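PDB 1Z02: 2-oxo-1,2-dihydroquinoline 8-monooxygenase, oxygenase component from Pseudomonas putida, which hydroxylates 2-oxo-1,2-dihydroquinoline at carbon 8 using molecular oxygen, as the Rieske-type oxygenase component carrying a [2Fe-2S] cluster and a mononuclear iron. Local coordinates for residues A[259-267]-A[290-298]; A[307-317]-A[327-335]. All blocks are in the same frame, centred on the assembly; numbering follows the deposited sequence.

Contacts 1 and 2 are both largely buried and belong to one antiparallel sheet of the catalytic domain, their centres about 13 Å apart. Contact 1 pairs strands 261-264 and 293-297; contact 2 pairs the two arms of a hairpin, 313-320 and 325-335, and strand 301-305 runs between the two pairs. The ladder of contact 1 is short and gives way to an aromatic cluster, whereas that of contact 2 runs on through three hydrogen-bonded pairs, with buried carboxylates on one face and aromatic and aliphatic groups on the other. Only contact 2 has a clearly exposed end, around His311. The two touch where the Arg290 side chain packs on Pro308 and Glu309.

Contact 1: A[259-267]-A[290-298]; sequences PKGMMQWLF and RHYRTSVVL
With CG of Phe267 turned opposite its carbonyl carbon (chi1 -65°) and CG of Tyr292 set between backbone N and carbonyl carbon (chi1 64°), the edge of the Phe267 ring meets the face of Tyr292, planes at 80°. The Phe267 ring in turn offers its face to the edge of His291 in an offset edge-to-face pair, with centroids 5.0 Å apart. Tyr292 O, buried without a hydrogen-bond partner in the model, lies at the edge of the Phe267 ring, near its plane, 3.0 Å from CE1. Leu266 adds a methyl, CD1 lying 3.6 Å from Tyr292 CE1; the side chain of Tyr292 is about 9 Å from the bound iron.

Beyond this cluster the segments become neighbouring antiparallel strands of the Bet v 1-like sheet of ring hydroxylases, where Met262 N bonds Val296 O at 2.9 Å. Gly261 suits its place because a beta carbon would collide with Val296 O. Met262 CG packs 3.6 Å from Val296 CG1, and Trp397 and Leu400 of helix 392-404 also touch Met262. The flexible thioether of Met263 lays SD over one face of the Arg293 guanidinium, 3.6 Å from NE; that cation pairs with Glu305 and donates to Phe180 O and Pro181 O.

Contact 2: A[307-317]-A[327-335]; sequences WPEEHVVQYEW and EYWEILVRV
Strands 313-317 and 327-335 run antiparallel at 169°, with Val313 and Val333, Tyr315 and Ile331, and Trp317 and Trp329 as hydrogen-bonded pairs; Ile331 N reaches Tyr315 O at 3.0 Å, while the bond from Trp317 N to Trp329 O is weak. Glu316 carries the polar face. Its OE2 accepts Tyr328 OH at 2.6 Å and Gln314 NE2 at 3.0 Å, the two donors coming from opposite faces of a carboxylate turned 89° to the Tyr328 ring. OE1 bonds Tyr318 OH, and together these probably hold the carboxylate against rotation. Glu330 OE1 lies 4.3 Å from Glu316 OE2, a proximity probably eased by the salt bridge of Glu330 to Arg203. Beside Gln314, branched Leu332 sends CD2 to Pro308 CD at 3.6 Å, and Tyr353 of helix 339-359 touches both.

The pair forms a beta hairpin of the Bet v 1-like catalytic domain, and Tyr328 lies about 5 Å, side chain to side chain, from the iron ligand Asp365. Were Glu316 replaced by alanine, the Tyr328 hydroxyl and Gln314 NE2 would probably lose their shared acceptor.

On the other face, Ile331 CG1 stands between backbone N and carbonyl carbon (chi1 68°), carrying CD1 to the edge of the Trp317 ring, 3.7 Å from CZ3. Val333 CG2 meets the Tyr315 edge at CD1, also 3.7 Å away. At the solvent end His311 CB sits over the centre of the Arg334 guanidinium.

Contact 1: A[259-267]-A[290-298]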
loop_
_atom_site.group_PDB
_atom_site.type_symbol
_atom_site.label_atom_id
_atom_site.label_comp_id
_atom_site.label_asym_id
_atom_site.label_seq_id
_atom_site.Cartn_x
_atom_site.Cartn_y
_atom_site.Cartn_z
ATOM N N PRO A 259 -12.541 0.839 -38.879
ATOM C CA PRO A 259 -12.637 0.961 -37.421
ATOM C C PRO A 259 -14.066 0.799 -36.895
ATOM O O PRO A 259 -15.032 1.090 -37.596
ATOM C CB PRO A 259 -12.058 2.350 -37.145
ATOM C CG PRO A 259 -12.207 3.080 -38.434
ATOM C CD PRO A 259 -12.024 2.073 -39.502
ATOM N N LYS A 260 -14.188 0.307 -35.663
ATOM C CA LYS A 260 -15.492 0.131 -35.023
ATOM C C LYS A 260 -15.639 1.240 -33.997
ATOM O O LYS A 260 -14.866 1.305 -33.035
ATOM C CB LYS A 260 -15.565 -1.195 -34.279
ATOM C CG LYS A 260 -15.016 -2.387 -35.028
ATOM C CD LYS A 260 -15.855 -2.783 -36.218
ATOM C CE LYS A 260 -15.167 -3.964 -36.845
ATOM N NZ LYS A 260 -15.675 -4.374 -38.125
ATOM N N GLY A 261 -16.634 2.096 -34.187
ATOM C CA GLY A 261 -16.829 3.174 -33.244
ATOM C C GLY A 261 -18.048 4.023 -33.526
ATOM O O GLY A 261 -19.008 3.568 -34.142
ATOM N N MET A 262 -18.006 5.272 -33.078
ATOM C CA MET A 262 -19.122 6.186 -33.267
ATOM C C MET A 262 -18.631 7.590 -33.580
ATOM O O MET A 262 -17.597 8.033 -33.072
ATOM C CB MET A 262 -19.988 6.230 -32.005
ATOM C CG MET A 262 -19.235 6.701 -30.773
ATOM S SD MET A 262 -20.175 6.571 -29.250
ATOM C CE MET A 262 -20.323 8.251 -28.764
ATOM N N MET A 263 -19.385 8.274 -34.433
ATOM C CA MET A 263 -19.092 9.642 -34.835
ATOM C C MET A 263 -20.216 10.514 -34.297
ATOM O O MET A 263 -21.386 10.255 -34.565
ATOM C CB MET A 263 -19.049 9.752 -36.364
ATOM C CG MET A 263 -19.015 11.176 -36.899
ATOM S SD MET A 263 -17.361 11.849 -36.932
ATOM C CE MET A 263 -17.127 12.207 -35.426
ATOM N N GLN A 264 -19.864 11.542 -33.534
ATOM C CA GLN A 264 -20.866 12.441 -32.981
ATOM C C GLN A 264 -21.079 13.624 -33.923
ATOM O O GLN A 264 -20.131 14.340 -34.266
ATOM C CB GLN A 264 -20.424 12.913 -31.600
ATOM C CG GLN A 264 -20.153 11.765 -30.639
ATOM C CD GLN A 264 -19.955 12.226 -29.224
ATOM O OE1 GLN A 264 -18.959 12.870 -28.895
ATOM N NE2 GLN A 264 -20.916 11.912 -28.373
ATOM N N TRP A 265 -22.330 13.812 -34.345
ATOM C CA TRP A 265 -22.676 14.891 -35.267
ATOM C C TRP A 265 -22.684 16.251 -34.577
ATOM O O TRP A 265 -23.740 16.858 -34.385
ATOM C CB TRP A 265 -24.044 14.631 -35.919
ATOM C CG TRP A 265 -24.143 13.347 -36.680
ATOM C CD1 TRP A 265 -24.905 12.267 -36.355
ATOM C CD2 TRP A 265 -23.486 13.017 -37.907
ATOM N NE1 TRP A 265 -24.769 11.284 -37.304
ATOM C CE2 TRP A 265 -23.902 11.721 -38.272
ATOM C CE3 TRP A 265 -22.586 13.694 -38.742
ATOM C CZ2 TRP A 265 -23.449 11.080 -39.436
ATOM C CZ3 TRP A 265 -22.134 13.056 -39.903
ATOM C CH2 TRP A 265 -22.570 11.763 -40.236
ATOM N N LEU A 266 -21.501 16.725 -34.195
ATOM C CA LEU A 266 -21.394 18.014 -33.535
ATOM C C LEU A 266 -21.539 19.141 -34.543
ATOM O O LEU A 266 -21.179 19.001 -35.715
ATOM C CB LEU A 266 -20.054 18.137 -32.800
ATOM C CG LEU A 266 -19.800 17.135 -31.674
ATOM C CD1 LEU A 266 -18.586 17.588 -30.894
ATOM C CD2 LEU A 266 -21.014 17.058 -30.755
ATOM N N PHE A 267 -22.078 20.257 -34.067
ATOM C CA PHE A 267 -22.306 21.439 -34.888
ATOM C C PHE A 267 -23.278 21.195 -36.036
ATOM O O PHE A 267 -23.071 21.624 -37.174
ATOM C CB PHE A 267 -20.974 22.017 -35.384
ATOM C CG PHE A 267 -20.110 22.541 -34.272
ATOM C CD1 PHE A 267 -19.220 21.701 -33.606
ATOM C CD2 PHE A 267 -20.242 23.856 -33.837
ATOM C CE1 PHE A 267 -18.482 22.159 -32.521
ATOM C CE2 PHE A 267 -19.509 24.327 -32.753
ATOM C CZ PHE A 267 -18.627 23.475 -32.093
ATOM N N ARG A 290 -14.987 27.472 -30.933
ATOM C CA ARG A 290 -14.342 26.852 -32.082
ATOM C C ARG A 290 -15.149 25.690 -32.642
ATOM O O ARG A 290 -15.850 24.991 -31.908
ATOM C CB ARG A 290 -12.979 26.309 -31.689
ATOM C CG ARG A 290 -11.823 27.105 -32.172
ATOM C CD ARG A 290 -10.580 26.273 -32.153
ATOM N NE ARG A 290 -10.377 25.557 -33.399
ATOM C CZ ARG A 290 -9.966 26.140 -34.516
ATOM N NH1 ARG A 290 -9.791 25.450 -35.604
ATOM N NH2 ARG A 290 -9.726 27.428 -34.568
ATOM N N HIS A 291 -15.030 25.469 -33.944
ATOM C CA HIS A 291 -15.722 24.354 -34.567
ATOM C C HIS A 291 -14.811 23.141 -34.432
ATOM O O HIS A 291 -13.621 23.208 -34.760
ATOM C CB HIS A 291 -16.012 24.631 -36.044
ATOM C CG HIS A 291 -17.019 25.714 -36.271
ATOM N ND1 HIS A 291 -18.168 25.835 -35.516
ATOM C CD2 HIS A 291 -17.061 26.717 -37.177
ATOM C CE1 HIS A 291 -18.870 26.866 -35.945
ATOM N NE2 HIS A 291 -18.220 27.419 -36.956
ATOM N N TYR A 292 -15.377 22.037 -33.950
ATOM C CA TYR A 292 -14.633 20.798 -33.743
ATOM C C TYR A 292 -15.621 19.639 -33.667
ATOM O O TYR A 292 -16.810 19.846 -33.448
ATOM C CB TYR A 292 -13.850 20.882 -32.429
ATOM C CG TYR A 292 -14.757 20.981 -31.223
ATOM C CD1 TYR A 292 -15.286 19.835 -30.621
ATOM C CD2 TYR A 292 -15.128 22.222 -30.709
ATOM C CE1 TYR A 292 -16.161 19.931 -29.539
ATOM C CE2 TYR A 292 -16.001 22.324 -29.625
ATOM C CZ TYR A 292 -16.511 21.179 -29.049
ATOM O OH TYR A 292 -17.356 21.276 -27.973
ATOM N N ARG A 293 -15.123 18.422 -33.846
ATOM C CA ARG A 293 -15.972 17.240 -33.786
ATOM C C ARG A 293 -15.219 16.073 -33.145
ATOM O O ARG A 293 -14.054 15.830 -33.449
ATOM C CB ARG A 293 -16.438 16.865 -35.196
ATOM C CG ARG A 293 -17.466 15.757 -35.243
ATOM C CD ARG A 293 -18.125 15.694 -36.607
ATOM N NE ARG A 293 -17.188 15.341 -37.667
ATOM C CZ ARG A 293 -17.518 15.262 -38.953
ATOM N NH1 ARG A 293 -16.606 14.928 -39.859
ATOM N NH2 ARG A 293 -18.761 15.523 -39.337
ATOM N N THR A 294 -15.892 15.356 -32.254
ATOM C CA THR A 294 -15.287 14.223 -31.571
ATOM C C THR A 294 -15.913 12.889 -31.945
ATOM O O THR A 294 -17.118 12.786 -32.186
ATOM C CB THR A 294 -15.397 14.371 -30.038
ATOM O OG1 THR A 294 -16.758 14.655 -29.682
ATOM C CG2 THR A 294 -14.498 15.480 -29.550
ATOM N N SER A 295 -15.072 11.866 -31.983
ATOM C CA SER A 295 -15.506 10.512 -32.290
ATOM C C SER A 295 -14.610 9.570 -31.491
ATOM O O SER A 295 -13.525 9.958 -31.054
ATOM C CB SER A 295 -15.370 10.229 -33.793
ATOM O OG SER A 295 -14.053 10.470 -34.261
ATOM N N VAL A 296 -15.069 8.339 -31.289
ATOM C CA VAL A 296 -14.289 7.360 -30.545
ATOM C C VAL A 296 -14.436 5.967 -31.160
ATOM O O VAL A 296 -15.529 5.549 -31.533
ATOM C CB VAL A 296 -14.708 7.341 -29.038
ATOM C CG1 VAL A 296 -16.175 6.977 -28.909
ATOM C CG2 VAL A 296 -13.821 6.357 -28.249
ATOM N N VAL A 297 -13.316 5.266 -31.279
ATOM C CA VAL A 297 -13.299 3.926 -31.845
ATOM C C VAL A 297 -12.539 2.967 -30.931
ATOM O O VAL A 297 -11.710 3.395 -30.116
ATOM C CB VAL A 297 -12.608 3.914 -33.237
ATOM C CG1 VAL A 297 -13.371 4.790 -34.213
ATOM C CG2 VAL A 297 -11.161 4.399 -33.112
ATOM N N LEU A 298 -12.818 1.669 -31.064
ATOM C CA LEU A 298 -12.116 0.671 -30.264
ATOM C C LEU A 298 -10.635 0.729 -30.665
ATOM O O LEU A 298 -10.313 1.010 -31.809
ATOM C CB LEU A 298 -12.669 -0.738 -30.552
ATOM C CG LEU A 298 -13.947 -1.149 -29.808
ATOM C CD1 LEU A 298 -14.561 -2.401 -30.432
ATOM C CD2 LEU A 298 -13.612 -1.394 -28.356
HETATM O O HOH W 1 -11.727 0.238 -33.983
HETATM O O HOH W 2 -20.988 16.780 -37.822
#

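Contact 2: A[307-317]-A[327-335]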
loop_
_atom_site.group_PDB
_atom_site.type_symbol
_atom_site.label_atom_id
_atom_site.label_comp_id
_atom_site.label_asym_id
_atom_site.label_seq_id
_atom_site.Cartn_x
_atom_site.Cartn_y
_atom_site.Cartn_z
ATOM N N TRP A 307 -8.907 20.784 -34.162
ATOM C CA TRP A 307 -8.452 21.218 -32.845
ATOM C C TRP A 307 -6.937 21.031 -32.725
ATOM O O TRP A 307 -6.397 19.987 -33.100
ATOM C CB TRP A 307 -9.176 20.421 -31.759
ATOM C CG TRP A 307 -8.874 20.862 -30.361
ATOM C CD1 TRP A 307 -7.831 20.456 -29.579
ATOM C CD2 TRP A 307 -9.613 21.810 -29.583
ATOM N NE1 TRP A 307 -7.874 21.089 -28.362
ATOM C CE2 TRP A 307 -8.959 21.928 -28.336
ATOM C CE3 TRP A 307 -10.765 22.575 -29.817
ATOM C CZ2 TRP A 307 -9.418 22.779 -27.325
ATOM C CZ3 TRP A 307 -11.223 23.425 -28.809
ATOM C CH2 TRP A 307 -10.548 23.517 -27.578
ATOM N N PRO A 308 -6.231 22.047 -32.202
ATOM C CA PRO A 308 -6.771 23.332 -31.732
ATOM C C PRO A 308 -7.021 24.362 -32.840
ATOM O O PRO A 308 -7.630 25.408 -32.607
ATOM C CB PRO A 308 -5.719 23.796 -30.730
ATOM C CG PRO A 308 -4.469 23.247 -31.289
ATOM C CD PRO A 308 -4.841 21.868 -31.754
ATOM N N GLU A 309 -6.538 24.056 -34.039
ATOM C CA GLU A 309 -6.712 24.927 -35.196
ATOM C C GLU A 309 -6.914 24.104 -36.469
ATOM O O GLU A 309 -6.688 22.889 -36.481
ATOM C CB GLU A 309 -5.494 25.837 -35.362
ATOM C CG GLU A 309 -5.360 26.893 -34.278
ATOM C CD GLU A 309 -4.049 27.652 -34.357
ATOM O OE1 GLU A 309 -3.926 28.694 -33.676
ATOM O OE2 GLU A 309 -3.138 27.209 -35.090
ATOM N N GLU A 310 -7.324 24.772 -37.542
ATOM C CA GLU A 310 -7.566 24.092 -38.807
ATOM C C GLU A 310 -6.340 23.328 -39.274
ATOM O O GLU A 310 -5.207 23.770 -39.074
ATOM C CB GLU A 310 -7.991 25.097 -39.877
ATOM C CG GLU A 310 -9.095 26.028 -39.445
ATOM C CD GLU A 310 -9.596 26.886 -40.582
ATOM O OE1 GLU A 310 -10.427 27.778 -40.324
ATOM O OE2 GLU A 310 -9.164 26.671 -41.734
ATOM N N HIS A 311 -6.578 22.183 -39.904
ATOM C CA HIS A 311 -5.506 21.323 -40.407
ATOM C C HIS A 311 -4.736 20.611 -39.302
ATOM O O HIS A 311 -3.799 19.857 -39.569
ATOM C CB HIS A 311 -4.532 22.117 -41.281
ATOM C CG HIS A 311 -5.175 22.745 -42.477
ATOM N ND1 HIS A 311 -5.640 24.041 -42.477
ATOM C CD2 HIS A 311 -5.459 22.242 -43.703
ATOM C CE1 HIS A 311 -6.182 24.311 -43.652
ATOM N NE2 HIS A 311 -6.085 23.237 -44.412
ATOM N N VAL A 312 -5.129 20.862 -38.058
ATOM C CA VAL A 312 -4.504 20.217 -36.906
ATOM C C VAL A 312 -5.590 19.373 -36.255
ATOM O O VAL A 312 -6.746 19.787 -36.216
ATOM C CB VAL A 312 -3.999 21.249 -35.870
ATOM C CG1 VAL A 312 -3.372 20.533 -34.689
ATOM C CG2 VAL A 312 -2.989 22.188 -36.512
ATOM N N VAL A 313 -5.222 18.199 -35.749
ATOM C CA VAL A 313 -6.181 17.300 -35.098
ATOM C C VAL A 313 -5.577 16.693 -33.830
ATOM O O VAL A 313 -4.368 16.444 -33.769
ATOM C CB VAL A 313 -6.612 16.157 -36.054
ATOM C CG1 VAL A 313 -5.400 15.352 -36.488
ATOM C CG2 VAL A 313 -7.614 15.247 -35.364
ATOM N N GLN A 314 -6.415 16.474 -32.815
ATOM C CA GLN A 314 -5.945 15.885 -31.565
ATOM C C GLN A 314 -6.459 14.466 -31.375
ATOM O O GLN A 314 -7.654 14.199 -31.522
ATOM C CB GLN A 314 -6.363 16.731 -30.357
ATOM C CG GLN A 314 -5.773 16.210 -29.035
ATOM C CD GLN A 314 -5.929 17.190 -27.878
ATOM O OE1 GLN A 314 -5.796 18.399 -28.057
ATOM N NE2 GLN A 314 -6.193 16.670 -26.684
ATOM N N TYR A 315 -5.538 13.561 -31.057
ATOM C CA TYR A 315 -5.863 12.155 -30.830
ATOM C C TYR A 315 -5.467 11.775 -29.416
ATOM O O TYR A 315 -4.441 12.231 -28.915
ATOM C CB TYR A 315 -5.091 11.251 -31.798
ATOM C CG TYR A 315 -5.500 11.383 -33.243
ATOM C CD1 TYR A 315 -4.620 11.906 -34.190
ATOM C CD2 TYR A 315 -6.758 10.958 -33.670
ATOM C CE1 TYR A 315 -4.977 11.999 -35.530
ATOM C CE2 TYR A 315 -7.127 11.044 -35.004
ATOM C CZ TYR A 315 -6.229 11.567 -35.930
ATOM O OH TYR A 315 -6.595 11.670 -37.253
ATOM N N GLU A 316 -6.278 10.939 -28.776
ATOM C CA GLU A 316 -5.973 10.489 -27.427
ATOM C C GLU A 316 -6.210 8.996 -27.257
ATOM O O GLU A 316 -7.077 8.402 -27.902
ATOM C CB GLU A 316 -6.811 11.230 -26.383
ATOM C CG GLU A 316 -6.700 12.735 -26.424
ATOM C CD GLU A 316 -7.326 13.388 -25.209
ATOM O OE1 GLU A 316 -8.295 12.822 -24.654
ATOM O OE2 GLU A 316 -6.857 14.475 -24.809
ATOM N N TRP A 317 -5.406 8.401 -26.388
ATOM C CA TRP A 317 -5.502 6.989 -26.052
ATOM C C TRP A 317 -5.503 6.962 -24.526
ATOM O O TRP A 317 -4.986 7.877 -23.891
ATOM C CB TRP A 317 -4.283 6.226 -26.571
ATOM C CG TRP A 317 -4.311 5.911 -28.036
ATOM C CD1 TRP A 317 -4.787 4.771 -28.615
ATOM C CD2 TRP A 317 -3.821 6.734 -29.106
ATOM N NE1 TRP A 317 -4.620 4.827 -29.979
ATOM C CE2 TRP A 317 -4.031 6.020 -30.306
ATOM C CE3 TRP A 317 -3.222 8.001 -29.163
ATOM C CZ2 TRP A 317 -3.666 6.534 -31.559
ATOM C CZ3 TRP A 317 -2.856 8.516 -30.410
ATOM C CH2 TRP A 317 -3.080 7.779 -31.592
ATOM N N GLU A 327 -2.143 4.713 -19.355
ATOM C CA GLU A 327 -1.201 5.678 -19.918
ATOM C C GLU A 327 -2.008 6.594 -20.844
ATOM O O GLU A 327 -2.514 6.164 -21.874
ATOM C CB GLU A 327 -0.098 4.949 -20.695
ATOM C CG GLU A 327 1.107 5.814 -21.061
ATOM C CD GLU A 327 1.894 6.280 -19.853
ATOM O OE1 GLU A 327 1.543 5.917 -18.717
ATOM O OE2 GLU A 327 2.874 7.022 -20.033
ATOM N N TYR A 328 -2.135 7.856 -20.453
ATOM C CA TYR A 328 -2.905 8.833 -21.216
ATOM C C TYR A 328 -2.071 9.545 -22.290
ATOM O O TYR A 328 -1.153 10.312 -21.986
ATOM C CB TYR A 328 -3.515 9.832 -20.231
ATOM C CG TYR A 328 -4.167 11.054 -20.838
ATOM C CD1 TYR A 328 -5.112 10.943 -21.865
ATOM C CD2 TYR A 328 -3.897 12.324 -20.325
ATOM C CE1 TYR A 328 -5.776 12.074 -22.360
ATOM C CE2 TYR A 328 -4.554 13.454 -20.808
ATOM C CZ TYR A 328 -5.494 13.326 -21.821
ATOM O OH TYR A 328 -6.155 14.454 -22.255
ATOM N N TRP A 329 -2.400 9.272 -23.551
ATOM C CA TRP A 329 -1.702 9.875 -24.680
ATOM C C TRP A 329 -2.457 11.076 -25.232
ATOM O O TRP A 329 -3.684 11.054 -25.332
ATOM C CB TRP A 329 -1.522 8.855 -25.808
ATOM C CG TRP A 329 -0.556 7.751 -25.504
ATOM C CD1 TRP A 329 -0.681 6.780 -24.547
ATOM C CD2 TRP A 329 0.675 7.484 -26.188
ATOM N NE1 TRP A 329 0.398 5.927 -24.598
ATOM C CE2 TRP A 329 1.246 6.336 -25.596
ATOM C CE3 TRP A 329 1.355 8.107 -27.246
ATOM C CZ2 TRP A 329 2.462 5.794 -26.027
ATOM C CZ3 TRP A 329 2.563 7.569 -27.675
ATOM C CH2 TRP A 329 3.103 6.424 -27.065
ATOM N N GLU A 330 -1.708 12.122 -25.576
ATOM C CA GLU A 330 -2.263 13.337 -26.171
ATOM C C GLU A 330 -1.336 13.744 -27.305
ATOM O O GLU A 330 -0.204 14.130 -27.048
ATOM C CB GLU A 330 -2.279 14.505 -25.190
ATOM C CG GLU A 330 -3.145 14.359 -23.986
ATOM C CD GLU A 330 -2.998 15.551 -23.082
ATOM O OE1 GLU A 330 -3.437 16.656 -23.470
ATOM O OE2 GLU A 330 -2.419 15.390 -21.992
ATOM N N ILE A 331 -1.793 13.649 -28.548
ATOM C CA ILE A 331 -0.951 14.080 -29.652
ATOM C C ILE A 331 -1.700 14.997 -30.604
ATOM O O ILE A 331 -2.927 14.927 -30.735
ATOM C CB ILE A 331 -0.368 12.881 -30.477
ATOM C CG1 ILE A 331 -1.488 12.163 -31.237
ATOM C CG2 ILE A 331 0.398 11.940 -29.559
ATOM C CD1 ILE A 331 -1.006 11.163 -32.250
ATOM N N LEU A 332 -0.940 15.870 -31.256
ATOM C CA LEU A 332 -1.477 16.803 -32.237
ATOM C C LEU A 332 -0.786 16.437 -33.534
ATOM O O LEU A 332 0.434 16.273 -33.572
ATOM C CB LEU A 332 -1.155 18.252 -31.857
ATOM C CG LEU A 332 -1.856 18.763 -30.601
ATOM C CD1 LEU A 332 -1.401 20.164 -30.279
ATOM C CD2 LEU A 332 -3.358 18.704 -30.813
ATOM N N VAL A 333 -1.575 16.299 -34.589
ATOM C CA VAL A 333 -1.046 15.925 -35.888
ATOM C C VAL A 333 -1.347 16.994 -36.929
ATOM O O VAL A 333 -2.426 17.586 -36.930
ATOM C CB VAL A 333 -1.665 14.581 -36.357
ATOM C CG1 VAL A 333 -1.029 14.145 -37.669
ATOM C CG2 VAL A 333 -1.461 13.502 -35.289
ATOM N N ARG A 334 -0.370 17.253 -37.791
ATOM C CA ARG A 334 -0.524 18.217 -38.878
ATOM C C ARG A 334 0.406 17.794 -40.006
ATOM O O ARG A 334 1.580 17.514 -39.771
ATOM C CB ARG A 334 -0.163 19.635 -38.435
ATOM C CG ARG A 334 -0.453 20.664 -39.520
ATOM C CD ARG A 334 0.111 22.041 -39.230
ATOM N NE ARG A 334 -0.231 22.968 -40.310
ATOM C CZ ARG A 334 -1.086 23.980 -40.184
ATOM N NH1 ARG A 334 -1.341 24.768 -41.220
ATOM N NH2 ARG A 334 -1.680 24.213 -39.022
ATOM N N VAL A 335 -0.116 17.734 -41.225
ATOM C CA VAL A 335 0.702 17.342 -42.359
ATOM C C VAL A 335 1.624 18.498 -42.720
ATOM O O VAL A 335 1.174 19.613 -42.991
ATOM C CB VAL A 335 -0.164 16.962 -43.582
ATOM C CG1 VAL A 335 0.733 16.640 -44.776
ATOM C CG2 VAL A 335 -1.021 15.739 -43.247
HETATM O O HOH W 3 -1.965 27.054 -37.706
HETATM O O HOH W 4 -4.189 26.522 -38.893
HETATM O O HOH W 5 -2.649 18.714 -41.726
#